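Local structure of chitinase A (Cycas revoluta, 4MNK) at residues Leu106-Gly111 with Ser149-Leu154; Ala191-Gly196 with Phe241-Leu246; Gly237-Gly242 with Gly303-Gln308. The protein probably hydrolyses chitin as a class V plant chitinase of glycosyl hydrolase family 18, and binds N-acetylglucosamine oligomers in its cleft. All blocks are in the same frame, centred on the assembly; numbering follows the deposited sequence. Where two conformers were deposited one is given.

Followed from the N terminus, the chain closes contact 1 first: the C-terminal end of helix 93-110 meets the turn between helix 125-149 and strand 155-161, and the loop it closes holds strand 114-119 and most of helix 125-149. Contact 2 opens only later, with 191-196 after strand 186-190 reaching 241-246 on strand 234-247. Contact 3 starts on that same strand, at 237-242, and ends at 303-308; it shares Phe241 and Gly242 with contact 2, and the two loops overlap along the chain. Their centres lie about 9 Å apart, and Tyr192 packs on Pro239 between them, whereas contact 1 is on the opposite side of the chain's centre.

Contact 1: residues Leu106-Gly111 with Ser149-Leu154; sequences LARRYG and SGKPRL
Arg108, near the end of helix 93-110, reaches across to the loop that leaves helix 125-149 for strand 155-161, joining two neighbouring helices of the outer layer of the TIM barrel. Two polar links bind its guanidinium to one carbonyl. Arg108 NH2 donates to Pro152 O over 3.0 Å with an N-H...O angle of 166°, and the acceptor lies in the guanidinium plane. The donor is tilted 28° from the carbonyl plane. Water 1 adds a second route, accepting from Arg108 NH1 and donating to Pro152 O. Farther back, NE is in a salt bridge with Glu145 of helix 125-149, which helps to fix the group's rotation.

Apolar contacts flank the same flat group. Lys151 CD lies over the centre of one face, 4.0 Å from Arg108 CZ, and Leu154 CD2 lies over the opposite face, toward the rim. The arginine chain bends at chi2 (-56°) and runs opposite in direction to the side chains of Lys151 and Leu154 as it passes them. Ala107 CB packs on Leu154 CD2 at 3.9 Å.

Within the loop, Ser149 OG, also hydrogen-bonded to Glu145 O, accepts from Lys151 N at 3.2 Å, an ST turn.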
loop_
_atom_site.group_PDB
_atom_site.type_symbol
_atom_site.label_atom_id
_atom_site.label_comp_id
_atom_site.label_asym_id
_atom_site.label_seq_id
_atom_site.Cartn_x
_atom_site.Cartn_y
_atom_site.Cartn_z
ATOM N N LEU A 106 -17.266 0.071 -12.918
ATOM C CA LEU A 106 -17.204 -0.600 -11.623
ATOM C C LEU A 106 -17.200 0.389 -10.457
ATOM O O LEU A 106 -17.950 0.219 -9.486
ATOM C CB LEU A 106 -15.971 -1.503 -11.553
ATOM C CG LEU A 106 -15.888 -2.463 -10.367
ATOM C CD1 LEU A 106 -16.830 -3.632 -10.562
ATOM C CD2 LEU A 106 -14.469 -2.959 -10.217
ATOM N N ALA A 107 -16.363 1.421 -10.552
ATOM C CA ALA A 107 -16.285 2.427 -9.498
ATOM C C ALA A 107 -17.642 3.103 -9.300
ATOM O O ALA A 107 -18.109 3.249 -8.171
ATOM C CB ALA A 107 -15.204 3.451 -9.806
ATOM N N ARG A 108 -18.289 3.485 -10.399
ATOM C CA ARG A 108 -19.608 4.109 -10.318
ATOM C C ARG A 108 -20.669 3.146 -9.789
ATOM O O ARG A 108 -21.521 3.544 -8.995
ATOM C CB ARG A 108 -20.037 4.685 -11.673
ATOM C CG ARG A 108 -19.168 5.834 -12.185
ATOM C CD ARG A 108 -19.083 6.983 -11.191
ATOM N NE ARG A 108 -18.480 8.166 -11.799
ATOM C CZ ARG A 108 -18.028 9.220 -11.124
ATOM N NH1 ARG A 108 -18.092 9.254 -9.797
ATOM N NH2 ARG A 108 -17.501 10.243 -11.781
ATOM N N ARG A 109 -20.599 1.885 -10.207
ATOM C CA ARG A 109 -21.597 0.886 -9.824
ATOM C C ARG A 109 -21.659 0.630 -8.314
ATOM O O ARG A 109 -22.741 0.403 -7.769
ATOM C CB ARG A 109 -21.367 -0.422 -10.583
ATOM C CG ARG A 109 -22.464 -1.448 -10.380
ATOM C CD ARG A 109 -22.436 -2.514 -11.464
ATOM N NE ARG A 109 -22.730 -1.963 -12.784
ATOM C CZ ARG A 109 -21.848 -1.873 -13.775
ATOM N NH1 ARG A 109 -22.210 -1.354 -14.940
ATOM N NH2 ARG A 109 -20.606 -2.307 -13.605
ATOM N N TYR A 110 -20.509 0.678 -7.645
ATOM C CA TYR A 110 -20.462 0.446 -6.202
ATOM C C TYR A 110 -20.340 1.713 -5.356
ATOM O O TYR A 110 -20.257 1.631 -4.133
ATOM C CB TYR A 110 -19.349 -0.545 -5.844
ATOM C CG TYR A 110 -19.544 -1.936 -6.403
ATOM C CD1 TYR A 110 -18.588 -2.507 -7.234
ATOM C CD2 TYR A 110 -20.678 -2.689 -6.089
ATOM C CE1 TYR A 110 -18.756 -3.784 -7.746
ATOM C CE2 TYR A 110 -20.859 -3.970 -6.602
ATOM C CZ TYR A 110 -19.892 -4.507 -7.430
ATOM O OH TYR A 110 -20.054 -5.770 -7.942
ATOM N N GLY A 111 -20.325 2.877 -5.999
ATOM C CA GLY A 111 -20.313 4.148 -5.277
ATOM C C GLY A 111 -18.954 4.577 -4.752
ATOM O O GLY A 111 -18.870 5.314 -3.767
ATOM N N SER A 149 -21.280 12.519 -17.545
ATOM C CA SER A 149 -22.110 12.302 -16.356
ATOM C C SER A 149 -22.395 13.593 -15.586
ATOM O O SER A 149 -23.417 13.702 -14.906
ATOM C CB SER A 149 -21.459 11.277 -15.418
ATOM O OG SER A 149 -20.315 11.820 -14.777
ATOM N N GLY A 150 -21.483 14.558 -15.686
ATOM C CA GLY A 150 -21.590 15.816 -14.945
ATOM C C GLY A 150 -21.017 15.736 -13.540
ATOM O O GLY A 150 -20.957 16.739 -12.828
ATOM N N LYS A 151 -20.594 14.536 -13.145
ATOM C CA LYS A 151 -20.038 14.291 -11.816
ATOM C C LYS A 151 -18.553 14.665 -11.773
ATOM O O LYS A 151 -17.892 14.676 -12.815
ATOM C CB LYS A 151 -20.209 12.816 -11.438
ATOM C CG LYS A 151 -21.650 12.335 -11.383
ATOM C CD LYS A 151 -21.712 10.832 -11.172
ATOM C CE LYS A 151 -23.136 10.315 -11.293
ATOM N NZ LYS A 151 -23.198 8.833 -11.154
ATOM N N PRO A 152 -18.023 14.977 -10.569
ATOM C CA PRO A 152 -16.578 15.171 -10.437
ATOM C C PRO A 152 -15.840 13.930 -10.922
ATOM O O PRO A 152 -16.309 12.806 -10.696
ATOM C CB PRO A 152 -16.377 15.334 -8.928
ATOM C CG PRO A 152 -17.681 15.811 -8.418
ATOM C CD PRO A 152 -18.729 15.196 -9.292
ATOM N N ARG A 153 -14.710 14.119 -11.596
ATOM C CA ARG A 153 -13.981 12.978 -12.133
ATOM C C ARG A 153 -13.548 12.029 -11.022
ATOM O O ARG A 153 -13.262 12.444 -9.894
ATOM C CB ARG A 153 -12.794 13.400 -13.018
ATOM C CG ARG A 153 -11.561 13.908 -12.296
ATOM C CD ARG A 153 -10.401 14.055 -13.271
ATOM N NE ARG A 153 -9.215 14.631 -12.641
ATOM C CZ ARG A 153 -8.931 15.932 -12.609
ATOM N NH1 ARG A 153 -9.745 16.818 -13.174
ATOM N NH2 ARG A 153 -7.825 16.347 -12.008
ATOM N N LEU A 154 -13.540 10.745 -11.350
ATOM C CA LEU A 154 -12.995 9.736 -10.462
ATOM C C LEU A 154 -11.549 10.072 -10.139
ATOM O O LEU A 154 -10.801 10.538 -11.004
ATOM C CB LEU A 154 -13.068 8.362 -11.125
ATOM C CG LEU A 154 -14.454 7.730 -11.258
ATOM C CD1 LEU A 154 -14.400 6.553 -12.215
ATOM C CD2 LEU A 154 -14.993 7.303 -9.893
HETATM O O HOH W 1 -16.822 11.582 -8.425
#

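Contact 2: residues Ala191-Gly196 with Phe241-Leu246; sequences AYDFHG and FGRSWL. With NAG (2-acetamido-2-deoxy-beta-D-glucopyranose), chain C; NAG (2-acetamido-2-deoxy-beta-D-glucopyranose), chain B; NAG (2-acetamido-2-deoxy-beta-D-glucopyranose), chain D; NAG (2-acetamido-2-deoxy-beta-D-glucopyranose), chain E.
Asp193 and Arg243 meet in the lining of the sugar-binding cleft of the family 18 TIM barrel, the former in the loop after strand 186-190, the latter on strand 234-247. Their carboxylate and guanidinium planes stand 56° apart, so the salt bridge is not a flat, two-pronged pair. Arg243 NE gives the shortest of the three bonds, to Asp193 OD1, 2.8 Å long at 158°; this oxygen lies in the guanidinium plane but is approached from above the carboxylate plane. NH2 adds weak bonds to both carboxylate oxygens. The bend at chi2 (-80°) turns the arginine chain back toward the aspartate, its CG passing His195 O. A leucine in place of Arg243 would probably leave the buried Asp193 carboxylate without its charged mate and free to turn.

Asp193 OD1 also sits at the edge of the Phe241 ring, 3.4 Å from CE2, while a face of that ring receives the acetamido methyl C8 of NAG chain D over its centre. Tyr192 crosses Phe241 at about a right angle, and its OH bonds NAG chain B O7 at 2.5 Å. In a second bound sugar chain, Asp193 O accepts from NAG chain C N2. Farther along the strand, the six-membered part of the Trp245 indole comes up to the Gly196 backbone, with CZ2 3.3 Å from Gly196 CA.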
loop_
_atom_site.group_PDB
_atom_site.type_symbol
_atom_site.label_atom_id
_atom_site.label_comp_id
_atom_site.label_asym_id
_atom_site.label_seq_id
_atom_site.Cartn_x
_atom_site.Cartn_y
_atom_site.Cartn_z
ATOM N N ALA A 191 6.695 1.865 0.963
ATOM C CA ALA A 191 7.952 2.010 1.694
ATOM C C ALA A 191 8.086 0.975 2.814
ATOM O O ALA A 191 8.195 1.316 3.995
ATOM C CB ALA A 191 8.073 3.421 2.242
ATOM N N TYR A 192 8.080 -0.295 2.425
ATOM C CA TYR A 192 8.207 -1.405 3.364
ATOM C C TYR A 192 8.653 -2.663 2.627
ATOM O O TYR A 192 8.885 -2.628 1.413
ATOM C CB TYR A 192 6.903 -1.636 4.150
ATOM C CG TYR A 192 5.626 -1.507 3.347
ATOM C CD1 TYR A 192 5.119 -2.587 2.623
ATOM C CD2 TYR A 192 4.913 -0.307 3.326
ATOM C CE1 TYR A 192 3.936 -2.468 1.887
ATOM C CE2 TYR A 192 3.733 -0.180 2.594
ATOM C CZ TYR A 192 3.252 -1.261 1.883
ATOM O OH TYR A 192 2.084 -1.113 1.168
ATOM N N ASP A 193 8.775 -3.763 3.370
ATOM C CA ASP A 193 9.306 -5.033 2.866
ATOM C C ASP A 193 10.745 -4.900 2.356
ATOM O O ASP A 193 11.134 -5.540 1.374
ATOM C CB ASP A 193 8.370 -5.662 1.819
ATOM C CG ASP A 193 7.098 -6.230 2.436
ATOM O OD1 ASP A 193 7.093 -6.518 3.654
ATOM O OD2 ASP A 193 6.105 -6.397 1.694
ATOM N N PHE A 194 11.528 -4.072 3.044
ATOM C CA PHE A 194 12.951 -3.910 2.741
ATOM C C PHE A 194 13.764 -5.101 3.227
ATOM O O PHE A 194 14.822 -5.404 2.674
ATOM C CB PHE A 194 13.521 -2.643 3.389
ATOM C CG PHE A 194 12.791 -1.381 3.031
ATOM C CD1 PHE A 194 12.318 -1.165 1.742
ATOM C CD2 PHE A 194 12.607 -0.386 3.983
ATOM C CE1 PHE A 194 11.648 0.008 1.415
ATOM C CE2 PHE A 194 11.942 0.792 3.663
ATOM C CZ PHE A 194 11.465 0.989 2.375
ATOM N N HIS A 195 13.274 -5.745 4.285
ATOM C CA HIS A 195 13.954 -6.868 4.921
ATOM C C HIS A 195 12.927 -7.869 5.418
ATOM O O HIS A 195 11.797 -7.503 5.733
ATOM C CB HIS A 195 14.840 -6.382 6.070
ATOM C CG HIS A 195 15.887 -5.404 5.641
ATOM N ND1 HIS A 195 16.935 -5.751 4.814
ATOM C CD2 HIS A 195 16.032 -4.084 5.900
ATOM C CE1 HIS A 195 17.684 -4.686 4.589
ATOM N NE2 HIS A 195 17.160 -3.662 5.238
ATOM N N GLY A 196 13.322 -9.135 5.462
ATOM C CA GLY A 196 12.409 -10.208 5.832
ATOM C C GLY A 196 13.095 -11.556 5.832
ATOM O O GLY A 196 14.319 -11.642 5.688
ATOM N N PHE A 241 1.802 -4.400 9.626
ATOM C CA PHE A 241 2.300 -5.733 9.897
ATOM C C PHE A 241 3.810 -5.650 10.053
ATOM O O PHE A 241 4.439 -4.686 9.603
ATOM C CB PHE A 241 1.946 -6.684 8.746
ATOM C CG PHE A 241 2.654 -6.364 7.454
ATOM C CD1 PHE A 241 2.133 -5.425 6.570
ATOM C CD2 PHE A 241 3.856 -6.991 7.128
ATOM C CE1 PHE A 241 2.792 -5.117 5.382
ATOM C CE2 PHE A 241 4.521 -6.687 5.940
ATOM C CZ PHE A 241 3.986 -5.749 5.068
ATOM N N GLY A 242 4.381 -6.666 10.688
ATOM C CA GLY A 242 5.822 -6.795 10.809
ATOM C C GLY A 242 6.316 -8.025 10.080
ATOM O O GLY A 242 5.529 -8.910 9.737
ATOM N N ARG A 243 7.620 -8.064 9.831
ATOM C CA ARG A 243 8.271 -9.237 9.262
ATOM C C ARG A 243 8.980 -9.999 10.371
ATOM O O ARG A 243 9.666 -9.401 11.207
ATOM C CB ARG A 243 9.255 -8.839 8.161
ATOM C CG ARG A 243 8.598 -8.324 6.888
ATOM C CD ARG A 243 8.097 -9.468 6.031
ATOM N NE ARG A 243 7.263 -9.001 4.930
ATOM C CZ ARG A 243 6.436 -9.778 4.239
ATOM N NH1 ARG A 243 6.324 -11.068 4.532
ATOM N NH2 ARG A 243 5.715 -9.262 3.255
ATOM N N SER A 244 8.806 -11.316 10.376
ATOM C CA SER A 244 9.305 -12.145 11.463
ATOM C C SER A 244 10.319 -13.178 11.001
ATOM O O SER A 244 10.276 -13.654 9.860
ATOM C CB SER A 244 8.142 -12.847 12.163
ATOM O OG SER A 244 7.519 -13.755 11.276
ATOM N N TRP A 245 11.211 -13.526 11.923
ATOM C CA TRP A 245 12.256 -14.514 11.711
ATOM C C TRP A 245 12.266 -15.484 12.883
ATOM O O TRP A 245 11.805 -15.154 13.982
ATOM C CB TRP A 245 13.625 -13.841 11.715
ATOM C CG TRP A 245 14.044 -13.054 10.512
ATOM C CD1 TRP A 245 14.852 -13.480 9.497
ATOM C CD2 TRP A 245 13.756 -11.677 10.241
ATOM N NE1 TRP A 245 15.062 -12.466 8.598
ATOM C CE2 TRP A 245 14.400 -11.348 9.029
ATOM C CE3 TRP A 245 12.997 -10.696 10.890
ATOM C CZ2 TRP A 245 14.322 -10.075 8.460
ATOM C CZ3 TRP A 245 12.913 -9.429 10.316
ATOM C CH2 TRP A 245 13.572 -9.133 9.112
ATOM N N LEU A 246 12.824 -16.668 12.646
ATOM C CA LEU A 246 13.240 -17.556 13.724
ATOM C C LEU A 246 14.731 -17.343 13.958
ATOM O O LEU A 246 15.525 -17.391 13.014
ATOM C CB LEU A 246 12.951 -19.020 13.380
ATOM C CG LEU A 246 11.485 -19.407 13.161
ATOM C CD1 LEU A 246 11.371 -20.868 12.756
ATOM C CD2 LEU A 246 10.642 -19.130 14.399
HETATM C C1 NAG C . 13.131 -7.924 -1.713
HETATM C C2 NAG C . 11.860 -7.080 -1.826
HETATM C C3 NAG C . 10.671 -7.718 -1.103
HETATM C C4 NAG C . 10.526 -9.203 -1.429
HETATM C C5 NAG C . 11.881 -9.920 -1.353
HETATM C C6 NAG C . 11.781 -11.381 -1.789
HETATM C C7 NAG C . 12.473 -4.720 -2.085
HETATM C C8 NAG C . 12.667 -3.395 -1.407
HETATM N N2 NAG C . 12.087 -5.739 -1.312
HETATM O O3 NAG C . 9.493 -7.024 -1.456
HETATM O O4 NAG C . 9.614 -9.788 -0.522
HETATM O O5 NAG C . 12.865 -9.251 -2.131
HETATM O O6 NAG C . 11.424 -11.464 -3.152
HETATM O O7 NAG C . 12.677 -4.831 -3.296
HETATM C C1 NAG B . 2.301 -5.099 -1.056
HETATM C C2 NAG B . 0.863 -5.240 -1.574
HETATM C C3 NAG B . -0.030 -5.967 -0.566
HETATM C C4 NAG B . 0.638 -7.189 0.071
HETATM C C5 NAG B . 2.059 -6.839 0.526
HETATM C C6 NAG B . 2.807 -8.019 1.150
HETATM C C7 NAG B . 0.175 -2.885 -1.121
HETATM C C8 NAG B . -0.507 -1.678 -1.697
HETATM N N2 NAG B . 0.256 -3.957 -1.923
HETATM O O1 NAG B . 3.135 -4.637 -2.094
HETATM O O3 NAG B . -1.245 -6.336 -1.187
HETATM O O4 NAG B . -0.141 -7.592 1.177
HETATM O O5 NAG B . 2.789 -6.342 -0.579
HETATM O O6 NAG B . 2.956 -9.063 0.214
HETATM O O7 NAG B . 0.621 -2.839 0.027
HETATM C C1 NAG D . -0.708 -8.898 0.968
HETATM C C2 NAG D . -0.989 -9.531 2.326
HETATM C C3 NAG D . -1.572 -10.931 2.154
HETATM C C4 NAG D . -2.741 -10.958 1.161
HETATM C C5 NAG D . -2.466 -10.113 -0.093
HETATM C C6 NAG D . -3.738 -9.887 -0.909
HETATM C C7 NAG D . 0.409 -8.791 4.187
HETATM C C8 NAG D . 1.705 -8.972 4.918
HETATM N N2 NAG D . 0.217 -9.585 3.133
HETATM O O3 NAG D . -2.002 -11.401 3.413
HETATM O O4 NAG D . -2.978 -12.295 0.764
HETATM O O5 NAG D . -1.910 -8.846 0.224
HETATM O O6 NAG D . -4.639 -9.065 -0.197
HETATM O O7 NAG D . -0.404 -7.949 4.569
HETATM C C1 NAG E . 18.273 -6.940 -2.626
HETATM C C2 NAG E . 17.682 -8.134 -3.377
HETATM C C3 NAG E . 16.155 -8.053 -3.472
HETATM C C4 NAG E . 15.476 -7.624 -2.168
HETATM C C5 NAG E . 16.228 -6.427 -1.569
HETATM C C6 NAG E . 15.667 -5.952 -0.232
HETATM C C7 NAG E . 19.234 -9.025 -5.050
HETATM C C8 NAG E . 19.698 -8.956 -6.475
HETATM N N2 NAG E . 18.246 -8.196 -4.713
HETATM O O1 NAG E . 19.639 -7.174 -2.366
HETATM O O3 NAG E . 15.638 -9.295 -3.899
HETATM O O4 NAG E . 14.150 -7.258 -2.491
HETATM O O5 NAG E . 17.597 -6.750 -1.399
HETATM O O6 NAG E . 15.803 -6.956 0.751
HETATM O O7 NAG E . 19.759 -9.818 -4.270
#

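Contact 3: residues Gly237-Gly242 with Gly303-Gln308; sequences GIPLFG and GYDNQQ. With NAG (2-acetamido-2-deoxy-beta-D-glucopyranose), chain D.
Residues 238-242 and 303-305 run roughly opposite, 148° apart end to end, and approach most closely at Gly242 and Tyr304, whose CA atoms are 4.2 Å apart. Here Gly242 CA lies 3.0 Å from Gly303 O and 3.8 Å from Tyr304 CB. Glycine at this position is consistent with the spacing, since a CB there would come too near both atoms. With chi1 59° the ring of Tyr304 turns away from strand 234-247 to helix 271-279, its OH hydrogen-bonded to Glu284.

This is where strand 234-247, a barrel strand at its start, is interrupted at Leu240 and continues beyond the barrel, pairing antiparallel with strand 300-304 of the additional alpha+beta domain inserted in family 18 chitinases of this class. Asp305 follows that strand and points toward Pro239, the two side chains crossing at about a right angle. Its OD2 touches the proline ring, 3.4 Å from Pro239 CD, and passes Ile238 CG2 at 4.0 Å. These carbons give the oxygen no polar partner; Lys313 supplies one, in a salt bridge to OD2. OD1 is hydrogen-bonded to Ser309 OG in helix 307-319, which fixes the carboxylate from its other oxygen.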
loop_
_atom_site.group_PDB
_atom_site.type_symbol
_atom_site.label_atom_id
_atom_site.label_comp_id
_atom_site.label_asym_id
_atom_site.label_seq_id
_atom_site.Cartn_x
_atom_site.Cartn_y
_atom_site.Cartn_z
ATOM N N GLY A 237 3.758 5.092 2.407
ATOM C CA GLY A 237 3.214 3.862 2.971
ATOM C C GLY A 237 3.855 3.478 4.286
ATOM O O GLY A 237 5.072 3.603 4.453
ATOM N N ILE A 238 3.019 3.021 5.216
ATOM C CA ILE A 238 3.453 2.519 6.515
ATOM C C ILE A 238 2.749 1.178 6.733
ATOM O O ILE A 238 1.520 1.100 6.619
ATOM C CB ILE A 238 3.090 3.499 7.665
ATOM C CG1 ILE A 238 3.679 4.895 7.402
ATOM C CG2 ILE A 238 3.548 2.942 9.021
ATOM C CD1 ILE A 238 3.198 5.985 8.349
ATOM N N PRO A 239 3.517 0.114 7.032
ATOM C CA PRO A 239 2.891 -1.192 7.224
ATOM C C PRO A 239 2.244 -1.346 8.599
ATOM O O PRO A 239 2.766 -0.840 9.600
ATOM C CB PRO A 239 4.070 -2.154 7.088
ATOM C CG PRO A 239 5.233 -1.381 7.592
ATOM C CD PRO A 239 4.982 0.055 7.206
ATOM N N LEU A 240 1.108 -2.039 8.632
ATOM C CA LEU A 240 0.461 -2.411 9.891
ATOM C C LEU A 240 0.743 -3.874 10.233
ATOM O O LEU A 240 0.033 -4.499 11.024
ATOM C CB LEU A 240 -1.040 -2.115 9.844
ATOM C CG LEU A 240 -1.396 -0.627 9.843
ATOM C CD1 LEU A 240 -2.895 -0.440 9.687
ATOM C CD2 LEU A 240 -0.890 0.069 11.103
ATOM N N PHE A 241 1.802 -4.400 9.626
ATOM C CA PHE A 241 2.300 -5.733 9.897
ATOM C C PHE A 241 3.810 -5.650 10.053
ATOM O O PHE A 241 4.439 -4.686 9.603
ATOM C CB PHE A 241 1.946 -6.684 8.746
ATOM C CG PHE A 241 2.654 -6.364 7.454
ATOM C CD1 PHE A 241 2.133 -5.425 6.570
ATOM C CD2 PHE A 241 3.856 -6.991 7.128
ATOM C CE1 PHE A 241 2.792 -5.117 5.382
ATOM C CE2 PHE A 241 4.521 -6.687 5.940
ATOM C CZ PHE A 241 3.986 -5.749 5.068
ATOM N N GLY A 242 4.381 -6.666 10.688
ATOM C CA GLY A 242 5.822 -6.795 10.809
ATOM C C GLY A 242 6.316 -8.025 10.080
ATOM O O GLY A 242 5.529 -8.910 9.737
ATOM N N GLY A 303 10.177 -7.463 13.321
ATOM C CA GLY A 303 10.427 -6.038 13.101
ATOM C C GLY A 303 9.182 -5.383 12.539
ATOM O O GLY A 303 8.530 -5.942 11.655
ATOM N N TYR A 304 8.850 -4.197 13.046
ATOM C CA TYR A 304 7.570 -3.555 12.740
ATOM C C TYR A 304 7.620 -2.071 13.077
ATOM O O TYR A 304 8.639 -1.561 13.555
ATOM C CB TYR A 304 6.433 -4.230 13.529
ATOM C CG TYR A 304 6.646 -4.182 15.027
ATOM C CD1 TYR A 304 5.977 -3.247 15.821
ATOM C CD2 TYR A 304 7.544 -5.051 15.649
ATOM C CE1 TYR A 304 6.193 -3.190 17.200
ATOM C CE2 TYR A 304 7.765 -5.001 17.020
ATOM C CZ TYR A 304 7.090 -4.071 17.785
ATOM O OH TYR A 304 7.326 -4.041 19.140
ATOM N N ASP A 305 6.513 -1.381 12.822
ATOM C CA ASP A 305 6.354 0.001 13.243
ATOM C C ASP A 305 5.480 0.083 14.482
ATOM O O ASP A 305 4.441 -0.577 14.567
ATOM C CB ASP A 305 5.769 0.851 12.115
ATOM C CG ASP A 305 6.826 1.301 11.131
ATOM O OD1 ASP A 305 7.706 2.095 11.531
ATOM O OD2 ASP A 305 6.784 0.859 9.964
ATOM N N ASN A 306 5.914 0.884 15.449
ATOM C CA ASN A 306 5.134 1.093 16.662
ATOM C C ASN A 306 4.686 2.543 16.803
ATOM O O ASN A 306 4.831 3.342 15.876
ATOM C CB ASN A 306 5.874 0.580 17.910
ATOM C CG ASN A 306 7.065 1.445 18.310
ATOM O OD1 ASN A 306 7.393 2.443 17.664
ATOM N ND2 ASN A 306 7.722 1.052 19.392
ATOM N N GLN A 307 4.138 2.877 17.965
ATOM C CA GLN A 307 3.595 4.203 18.209
ATOM C C GLN A 307 4.634 5.304 17.956
ATOM O O GLN A 307 4.344 6.319 17.317
ATOM C CB GLN A 307 3.042 4.274 19.637
ATOM C CG GLN A 307 1.842 3.336 19.909
ATOM C CD GLN A 307 2.207 1.958 20.477
ATOM O OE1 GLN A 307 3.153 1.295 20.034
ATOM N NE2 GLN A 307 1.421 1.509 21.452
ATOM N N GLN A 308 5.855 5.080 18.433
ATOM C CA GLN A 308 6.938 6.043 18.259
ATOM C C GLN A 308 7.405 6.155 16.807
ATOM O O GLN A 308 7.537 7.261 16.281
ATOM C CB GLN A 308 8.118 5.706 19.171
ATOM C CG GLN A 308 9.217 6.753 19.152
ATOM C CD GLN A 308 10.294 6.504 20.185
ATOM O OE1 GLN A 308 10.315 5.469 20.853
ATOM N NE2 GLN A 308 11.197 7.464 20.325
HETATM C C1 NAG D . -0.708 -8.898 0.968
HETATM C C2 NAG D . -0.989 -9.531 2.326
HETATM C C3 NAG D . -1.572 -10.931 2.154
HETATM C C4 NAG D . -2.741 -10.958 1.161
HETATM C C5 NAG D . -2.466 -10.113 -0.093
HETATM C C6 NAG D . -3.738 -9.887 -0.909
HETATM C C7 NAG D . 0.409 -8.791 4.187
HETATM C C8 NAG D . 1.705 -8.972 4.918
HETATM N N2 NAG D . 0.217 -9.585 3.133
HETATM O O3 NAG D . -2.002 -11.401 3.413
HETATM O O4 NAG D . -2.978 -12.295 0.764
HETATM O O5 NAG D . -1.910 -8.846 0.224
HETATM O O6 NAG D . -4.639 -9.065 -0.197
HETATM O O7 NAG D . -0.404 -7.949 4.569
#